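Local coordinates for protein tricorn protease (Thermoplasma acidophilum, PDB 1K32) that cleaves peptide bonds as a serine protease of a six-chain assembly, probably degrading further the peptides released by the proteasome, at residues L18-H23 with G265-F270; G24-F29 with L35-L40; F479-K484 with A617-V622. All blocks are in the same frame, centred on the assembly; numbering follows the deposited sequence.

Contact 1: residues L18-H23 with G265-F270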
# COMPACT_ATOMS: atom_id res chain seq x y z
N LEU A 18 -6.22 -33.57 60.40
CA LEU A 18 -5.23 -34.49 59.86
C LEU A 18 -3.79 -34.28 60.30
O LEU A 18 -3.44 -33.29 60.94
CB LEU A 18 -5.25 -34.41 58.33
CG LEU A 18 -6.60 -34.21 57.64
CD1 LEU A 18 -6.49 -33.03 56.69
CD2 LEU A 18 -7.00 -35.47 56.90
N ASN A 19 -2.97 -35.26 59.94
CA ASN A 19 -1.53 -35.27 60.16
C ASN A 19 -1.05 -34.58 61.43
O ASN A 19 -0.56 -33.46 61.40
CB ASN A 19 -0.87 -34.67 58.91
CG ASN A 19 -1.28 -35.41 57.63
OD1 ASN A 19 -1.03 -34.94 56.52
ND2 ASN A 19 -1.89 -36.57 57.79
N PRO A 20 -1.17 -35.26 62.56
CA PRO A 20 -0.75 -34.68 63.83
C PRO A 20 0.63 -35.11 64.30
O PRO A 20 1.21 -36.07 63.80
CB PRO A 20 -1.83 -35.19 64.77
CG PRO A 20 -1.90 -36.65 64.31
CD PRO A 20 -1.89 -36.53 62.79
N ASP A 21 1.15 -34.39 65.29
CA ASP A 21 2.42 -34.70 65.91
C ASP A 21 2.11 -34.42 67.37
O ASP A 21 1.14 -33.74 67.68
CB ASP A 21 3.55 -33.78 65.42
CG ASP A 21 4.94 -34.25 65.88
OD1 ASP A 21 5.94 -33.55 65.58
OD2 ASP A 21 5.04 -35.31 66.54
N ILE A 22 2.92 -34.93 68.29
CA ILE A 22 2.63 -34.71 69.69
C ILE A 22 3.89 -34.51 70.50
O ILE A 22 4.93 -35.07 70.18
CB ILE A 22 1.84 -35.91 70.27
CG1 ILE A 22 1.54 -35.66 71.75
CG2 ILE A 22 2.65 -37.18 70.09
CD1 ILE A 22 0.59 -36.67 72.36
N HIS A 23 3.78 -33.67 71.53
CA HIS A 23 4.89 -33.40 72.43
C HIS A 23 4.28 -33.10 73.79
O HIS A 23 3.69 -32.04 74.00
CB HIS A 23 5.72 -32.20 71.98
CG HIS A 23 6.97 -32.00 72.77
ND1 HIS A 23 8.13 -32.72 72.52
CD2 HIS A 23 7.24 -31.22 73.84
CE1 HIS A 23 9.05 -32.39 73.41
NE2 HIS A 23 8.54 -31.48 74.22
N GLY A 265 -10.82 -38.17 59.80
CA GLY A 265 -11.08 -36.78 60.16
C GLY A 265 -10.87 -36.42 61.62
O GLY A 265 -11.02 -35.26 61.98
N SER A 266 -10.55 -37.40 62.46
CA SER A 266 -10.32 -37.12 63.88
C SER A 266 -8.88 -37.43 64.28
O SER A 266 -8.16 -38.15 63.58
CB SER A 266 -11.27 -37.93 64.76
OG SER A 266 -12.58 -37.39 64.75
N ILE A 267 -8.48 -36.89 65.42
CA ILE A 267 -7.14 -37.08 65.95
C ILE A 267 -7.23 -38.02 67.15
O ILE A 267 -8.04 -37.81 68.05
CB ILE A 267 -6.53 -35.74 66.43
CG1 ILE A 267 -6.54 -34.71 65.29
CG2 ILE A 267 -5.14 -35.96 67.00
CD1 ILE A 267 -5.80 -35.15 64.04
N TYR A 268 -6.39 -39.05 67.16
CA TYR A 268 -6.39 -40.02 68.24
C TYR A 268 -5.02 -40.21 68.87
O TYR A 268 -4.00 -39.89 68.26
CB TYR A 268 -6.85 -41.38 67.73
CG TYR A 268 -8.27 -41.46 67.19
CD1 TYR A 268 -8.58 -41.04 65.90
CD2 TYR A 268 -9.29 -42.02 67.96
CE1 TYR A 268 -9.88 -41.20 65.38
CE2 TYR A 268 -10.58 -42.18 67.45
CZ TYR A 268 -10.86 -41.78 66.17
OH TYR A 268 -12.13 -41.99 65.67
N ILE A 269 -5.01 -40.76 70.08
CA ILE A 269 -3.77 -41.04 70.79
C ILE A 269 -3.72 -42.52 71.14
O ILE A 269 -4.69 -43.09 71.65
CB ILE A 269 -3.65 -40.26 72.12
CG1 ILE A 269 -3.55 -38.76 71.86
CG2 ILE A 269 -2.43 -40.76 72.89
CD1 ILE A 269 -3.36 -37.94 73.13
N PHE A 270 -2.58 -43.15 70.87
CA PHE A 270 -2.38 -44.55 71.20
C PHE A 270 -1.30 -44.63 72.27
O PHE A 270 -0.18 -44.16 72.07
CB PHE A 270 -1.94 -45.34 69.97
CG PHE A 270 -1.52 -46.75 70.28
CD1 PHE A 270 -2.42 -47.66 70.80
CD2 PHE A 270 -0.21 -47.16 70.06
CE1 PHE A 270 -2.03 -48.96 71.10
CE2 PHE A 270 0.19 -48.47 70.36
CZ PHE A 270 -0.72 -49.36 70.88
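Two blades of the N-terminal six-bladed beta propeller meet here: strand 18-23 opens the four-stranded sheet of the first blade, and strand 266-270 is the third strand of the sixth. The touching side chains are Pro20 with Ile267 and Ile22 with Ile269. The axes of the two short strands pass 7.6 Å apart with their directions 32° from parallel, a face-to-face packing of separate sheets and not a strand pair of one sheet. CB of Pro20 lies 4.0 Å from CD1 of Ile267, and the branch methyl CG2 of Ile267 is almost as near, at 4.1 Å from the same Pro20 CB. Both branches of Ile267 thus close on the same carbon, Pro20 CB, and the two side chains run past each other in opposite directions. Turned by chi1 of -56° and chi2 of -57°, CD1 of Ile267 also comes to 4.0 Å from the backbone N of Leu18. Further along, Ile22 is fully extended and meets Ile269 methyl to methyl, CD1 to CD1 at 4.2 Å. On the side of strand 18-23 away from this seam, the carboxylate of Asp21 accepts from the backbone N of Ile22 at OD2 and from that of Phe60 at OD1, tying the strand to the second blade. Leu260 of strand 259-263 touches all four apolar residues of the seam, while Phe29 and Ile27 of strand 26-31 flank Pro20 and Ile22 within the first sheet, so the closure between first and last blades rests on apolar side chains from both sheets.

Contact 2: residues G24-F29 with L35-L40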
# COMPACT_ATOMS: atom_id res chain seq x y z
N GLY A 24 4.40 -34.06 74.71
CA GLY A 24 3.83 -33.89 76.03
C GLY A 24 2.32 -33.79 75.98
O GLY A 24 1.64 -34.72 75.55
N ASP A 25 1.79 -32.65 76.41
CA ASP A 25 0.35 -32.43 76.40
C ASP A 25 -0.05 -31.55 75.23
O ASP A 25 -1.19 -31.07 75.18
CB ASP A 25 -0.10 -31.75 77.69
CG ASP A 25 -0.05 -32.68 78.88
OD1 ASP A 25 -0.60 -33.80 78.76
OD2 ASP A 25 0.53 -32.29 79.92
N ARG A 26 0.87 -31.33 74.30
CA ARG A 26 0.57 -30.49 73.15
C ARG A 26 0.51 -31.34 71.89
O ARG A 26 1.35 -32.19 71.66
CB ARG A 26 1.62 -29.39 72.97
CG ARG A 26 1.87 -28.55 74.22
CD ARG A 26 2.27 -27.12 73.87
NE ARG A 26 3.41 -27.01 72.96
CZ ARG A 26 4.64 -27.44 73.22
NH1 ARG A 26 5.59 -27.28 72.32
NH2 ARG A 26 4.91 -28.03 74.37
N ILE A 27 -0.51 -31.08 71.09
CA ILE A 27 -0.71 -31.79 69.84
C ILE A 27 -0.93 -30.78 68.74
O ILE A 27 -1.77 -29.89 68.89
CB ILE A 27 -1.94 -32.69 69.90
CG1 ILE A 27 -1.62 -33.93 70.73
CG2 ILE A 27 -2.40 -33.03 68.51
CD1 ILE A 27 -2.82 -34.80 71.00
N ILE A 28 -0.17 -30.89 67.66
CA ILE A 28 -0.34 -29.99 66.53
C ILE A 28 -0.95 -30.83 65.40
O ILE A 28 -0.75 -32.05 65.34
CB ILE A 28 1.00 -29.34 66.06
CG1 ILE A 28 2.07 -30.39 65.80
CG2 ILE A 28 1.45 -28.35 67.12
CD1 ILE A 28 3.42 -29.79 65.31
N PHE A 29 -1.71 -30.19 64.53
CA PHE A 29 -2.36 -30.89 63.45
C PHE A 29 -2.78 -29.88 62.40
O PHE A 29 -2.73 -28.68 62.63
CB PHE A 29 -3.60 -31.65 63.99
CG PHE A 29 -4.62 -30.76 64.65
CD1 PHE A 29 -5.58 -30.10 63.89
CD2 PHE A 29 -4.57 -30.53 66.03
CE1 PHE A 29 -6.48 -29.21 64.49
CE2 PHE A 29 -5.47 -29.65 66.64
CZ PHE A 29 -6.42 -28.98 65.86
N LEU A 35 -1.94 -24.76 60.28
CA LEU A 35 -1.44 -25.54 61.41
C LEU A 35 -2.09 -25.08 62.70
O LEU A 35 -2.18 -23.88 62.96
CB LEU A 35 0.09 -25.38 61.54
CG LEU A 35 0.98 -26.58 61.88
CD1 LEU A 35 2.19 -26.09 62.68
CD2 LEU A 35 0.21 -27.64 62.66
N TRP A 36 -2.53 -26.03 63.51
CA TRP A 36 -3.17 -25.69 64.78
C TRP A 36 -2.47 -26.38 65.94
O TRP A 36 -1.75 -27.36 65.75
CB TRP A 36 -4.64 -26.13 64.77
CG TRP A 36 -5.51 -25.46 63.76
CD1 TRP A 36 -5.49 -25.64 62.40
CD2 TRP A 36 -6.56 -24.51 64.02
NE1 TRP A 36 -6.46 -24.87 61.81
CE2 TRP A 36 -7.13 -24.17 62.77
CE3 TRP A 36 -7.07 -23.92 65.18
CZ2 TRP A 36 -8.19 -23.26 62.66
CZ3 TRP A 36 -8.13 -23.01 65.07
CH2 TRP A 36 -8.67 -22.69 63.81
N GLU A 37 -2.69 -25.87 67.15
CA GLU A 37 -2.09 -26.47 68.33
C GLU A 37 -3.20 -26.68 69.37
O GLU A 37 -4.01 -25.79 69.61
CB GLU A 37 -0.97 -25.59 68.92
CG GLU A 37 -0.06 -26.37 69.85
CD GLU A 37 1.06 -25.55 70.46
OE1 GLU A 37 0.80 -24.83 71.45
OE2 GLU A 37 2.20 -25.61 69.95
N HIS A 38 -3.22 -27.87 69.96
CA HIS A 38 -4.21 -28.20 70.96
C HIS A 38 -3.53 -28.66 72.25
O HIS A 38 -2.63 -29.50 72.22
CB HIS A 38 -5.13 -29.30 70.41
CG HIS A 38 -6.19 -29.75 71.38
ND1 HIS A 38 -6.10 -30.93 72.08
CD2 HIS A 38 -7.34 -29.16 71.77
CE1 HIS A 38 -7.16 -31.06 72.86
NE2 HIS A 38 -7.93 -30.00 72.69
N ASP A 39 -3.93 -28.08 73.37
CA ASP A 39 -3.36 -28.46 74.66
C ASP A 39 -4.33 -29.40 75.35
O ASP A 39 -5.48 -29.04 75.64
CB ASP A 39 -3.11 -27.22 75.52
CG ASP A 39 -2.70 -27.58 76.95
OD1 ASP A 39 -1.79 -28.42 77.13
OD2 ASP A 39 -3.29 -27.03 77.89
N LEU A 40 -3.87 -30.62 75.61
CA LEU A 40 -4.67 -31.64 76.27
C LEU A 40 -5.01 -31.26 77.70
O LEU A 40 -6.03 -31.68 78.24
CB LEU A 40 -3.92 -32.97 76.27
CG LEU A 40 -3.60 -33.57 74.91
CD1 LEU A 40 -2.56 -34.67 75.05
CD2 LEU A 40 -4.89 -34.08 74.29
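The Phe29 ring carries CB of Trp36 over one face and has CB of His38 at its edge, near the ring plane. The Trp36 CB sits 3.5 Å above that plane, offset toward the rim, and makes a CH-pi contact with the ring centroid at 3.9 Å. Although the phenyl and the five-membered ring of Trp36 are tilted by only 3°, their centroids are 5.5 Å apart and they barely overlap. The ring of Phe29 reaches Trp36 because chi1 of 59° wedges CG between the backbone N and the carbonyl carbon. On the other face of the hairpin formed by strands 26-31 and 34-39, the Arg26 guanidinium takes Glu37 OE2 at its edge, a salt bridge through NE at 3.5 Å, with the two planes 68° apart. Beside it, CG of Glu37 rests 3.7 Å from CG2 of Ile28. Ile27 with His38 and Phe29 with Trp36 are hydrogen-bonded antiparallel pairs, each closed by two backbone bonds, and Leu40 N adds one to Asp25 O at 2.8 Å. Trp36 NE1 bonds to Cys31 O near the hairpin turn. Glu37 OE1 forms a second salt bridge, to Arg46 of strand 45-49, so its carboxylate lies between arginines of both flanking strands. That shared charge probably keeps Glu37 ionised, linking three strands through one carboxylate on a face that also carries apolar Ile28, whereas Phe29 meets Trp36 and His38 through their CB carbons.

Contact 3: residues F479-K484 with A617-V622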
# COMPACT_ATOMS: atom_id res chain seq x y z
N PHE A 479 -20.70 -31.90 5.08
CA PHE A 479 -21.52 -31.74 3.88
C PHE A 479 -21.40 -30.31 3.38
O PHE A 479 -21.10 -29.41 4.15
CB PHE A 479 -23.01 -32.00 4.17
CG PHE A 479 -23.34 -33.41 4.53
CD1 PHE A 479 -23.45 -33.79 5.86
CD2 PHE A 479 -23.51 -34.36 3.54
CE1 PHE A 479 -23.74 -35.11 6.20
CE2 PHE A 479 -23.80 -35.68 3.86
CZ PHE A 479 -23.91 -36.06 5.19
N ASP A 480 -21.60 -30.09 2.08
CA ASP A 480 -21.56 -28.72 1.56
C ASP A 480 -22.93 -28.11 1.86
O ASP A 480 -23.88 -28.82 2.20
CB ASP A 480 -21.25 -28.70 0.05
CG ASP A 480 -22.15 -29.62 -0.76
OD1 ASP A 480 -21.91 -29.75 -1.98
OD2 ASP A 480 -23.10 -30.21 -0.20
N ALA A 481 -23.03 -26.79 1.76
CA ALA A 481 -24.27 -26.09 2.06
C ALA A 481 -25.52 -26.64 1.37
O ALA A 481 -26.59 -26.73 1.97
CB ALA A 481 -24.11 -24.60 1.73
N ASP A 482 -25.40 -27.03 0.10
CA ASP A 482 -26.54 -27.54 -0.65
C ASP A 482 -26.86 -29.00 -0.37
O ASP A 482 -27.74 -29.57 -0.99
CB ASP A 482 -26.31 -27.35 -2.15
CG ASP A 482 -26.34 -25.89 -2.58
OD1 ASP A 482 -26.09 -25.62 -3.78
OD2 ASP A 482 -26.60 -25.01 -1.72
N SER A 483 -26.14 -29.61 0.57
CA SER A 483 -26.37 -31.02 0.89
C SER A 483 -26.28 -31.92 -0.36
O SER A 483 -27.10 -32.82 -0.54
CB SER A 483 -27.76 -31.19 1.53
OG SER A 483 -27.86 -30.50 2.77
N LYS A 484 -25.29 -31.68 -1.21
CA LYS A 484 -25.14 -32.49 -2.42
C LYS A 484 -23.86 -33.32 -2.47
O LYS A 484 -23.76 -34.28 -3.23
CB LYS A 484 -25.23 -31.60 -3.67
CG LYS A 484 -26.63 -31.01 -3.89
CD LYS A 484 -26.77 -30.41 -5.28
CE LYS A 484 -28.11 -29.69 -5.45
NZ LYS A 484 -29.28 -30.54 -5.11
N ALA A 617 -23.28 -22.21 12.58
CA ALA A 617 -24.25 -22.97 11.78
C ALA A 617 -24.36 -22.49 10.34
O ALA A 617 -24.38 -23.28 9.41
CB ALA A 617 -25.62 -22.92 12.46
N ASP A 618 -24.44 -21.18 10.16
CA ASP A 618 -24.58 -20.60 8.83
C ASP A 618 -23.22 -20.44 8.13
O ASP A 618 -23.15 -19.85 7.05
CB ASP A 618 -25.26 -19.24 8.94
CG ASP A 618 -24.46 -18.25 9.75
OD1 ASP A 618 -24.91 -17.09 9.89
OD2 ASP A 618 -23.38 -18.63 10.24
N ARG A 619 -22.16 -20.95 8.75
CA ARG A 619 -20.81 -20.87 8.19
C ARG A 619 -20.31 -19.44 8.00
O ARG A 619 -19.38 -19.21 7.23
CB ARG A 619 -20.75 -21.60 6.84
CG ARG A 619 -21.05 -23.08 6.88
CD ARG A 619 -20.82 -23.72 5.52
NE ARG A 619 -21.28 -25.11 5.47
CZ ARG A 619 -22.55 -25.47 5.57
NH1 ARG A 619 -22.88 -26.76 5.52
NH2 ARG A 619 -23.50 -24.56 5.73
N LYS A 620 -20.91 -18.49 8.70
CA LYS A 620 -20.48 -17.10 8.56
C LYS A 620 -19.46 -16.67 9.61
O LYS A 620 -18.59 -15.84 9.34
CB LYS A 620 -21.69 -16.17 8.60
N THR A 621 -19.56 -17.23 10.81
CA THR A 621 -18.66 -16.86 11.88
C THR A 621 -17.74 -17.98 12.35
O THR A 621 -18.14 -19.13 12.45
CB THR A 621 -19.44 -16.34 13.09
OG1 THR A 621 -20.37 -15.34 12.65
CG2 THR A 621 -18.49 -15.74 14.13
N VAL A 622 -16.50 -17.61 12.65
CA VAL A 622 -15.50 -18.56 13.12
C VAL A 622 -15.01 -18.16 14.51
O VAL A 622 -14.73 -16.99 14.76
CB VAL A 622 -14.27 -18.59 12.19
CG1 VAL A 622 -13.28 -19.65 12.67
CG2 VAL A 622 -14.70 -18.86 10.76
O HOH W 1 -20.01 -27.77 5.97
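The chain between strands 474-479 and 485-490 folds into a type I beta turn from Asp480 to Ser483, and it is met by the turn before strand 621-626, where Arg619 adopts left-handed helical backbone angles. Both loops belong to the seven-bladed beta propeller, each joining the first two strands of its sheet, the fifth and the seventh in chain order; loops from several blades converge at this end, consistent with Arg619 reaching across the mouth of the central channel. Arg619 alone bridges from the later loop. Its side chain runs extended from CG to NE and carries the guanidinium over the start of the 480-483 turn, where CA of Ala481 lies 3.6 Å above one face of the group, offset toward the rim. Arg619 NH2 comes 4.0 Å from CB of Ala481. Phe479 O stands near the guanidinium plane at its edge and receives a weak, long hydrogen bond from Arg619 NH1, 3.5 Å. The stronger polar partner of the group is Asp430, whose OD1 forms a salt bridge with NH2, so the arginine joins three loops of the propeller. A methionine in place of Arg619 would probably leave Asp430 without its positive mate and Phe479 O without the weak NH1 bond and the water link through NE. Each loop is also braced from within: Asp480 OD2 accepts from Lys484 N at 2.8 Å through its syn lone pair, and Asp618 OD2 accepts from Lys620 N at 2.9 Å in an Asx turn, met from above the carboxylate plane. A water completes the bridge, accepting from Arg619 NE at 3.0 Å and donating to Phe479 O at 2.7 Å.

Overall arrangement
Contacts 1 and 2 are neighbours, their centres 9 Å apart, and share the first sheet of the six-bladed propeller, in which strands 18-23 and 26-31 are adjacent and Asp21 N probably bonds to Ile28 O. Contact 2 is local, a hairpin formed early in the chain; it falls between the two halves of contact 1, whose second half arrives only with the sixth blade and so brings the ends of that propeller together. Contact 3 follows later, in the seven-bladed propeller, about 65 Å from contact 1 and 68 Å from contact 2 between centres, across the centre of the chain. Contacts 1 and 2 build and close the six-bladed propeller; contact 3 joins loops of the other.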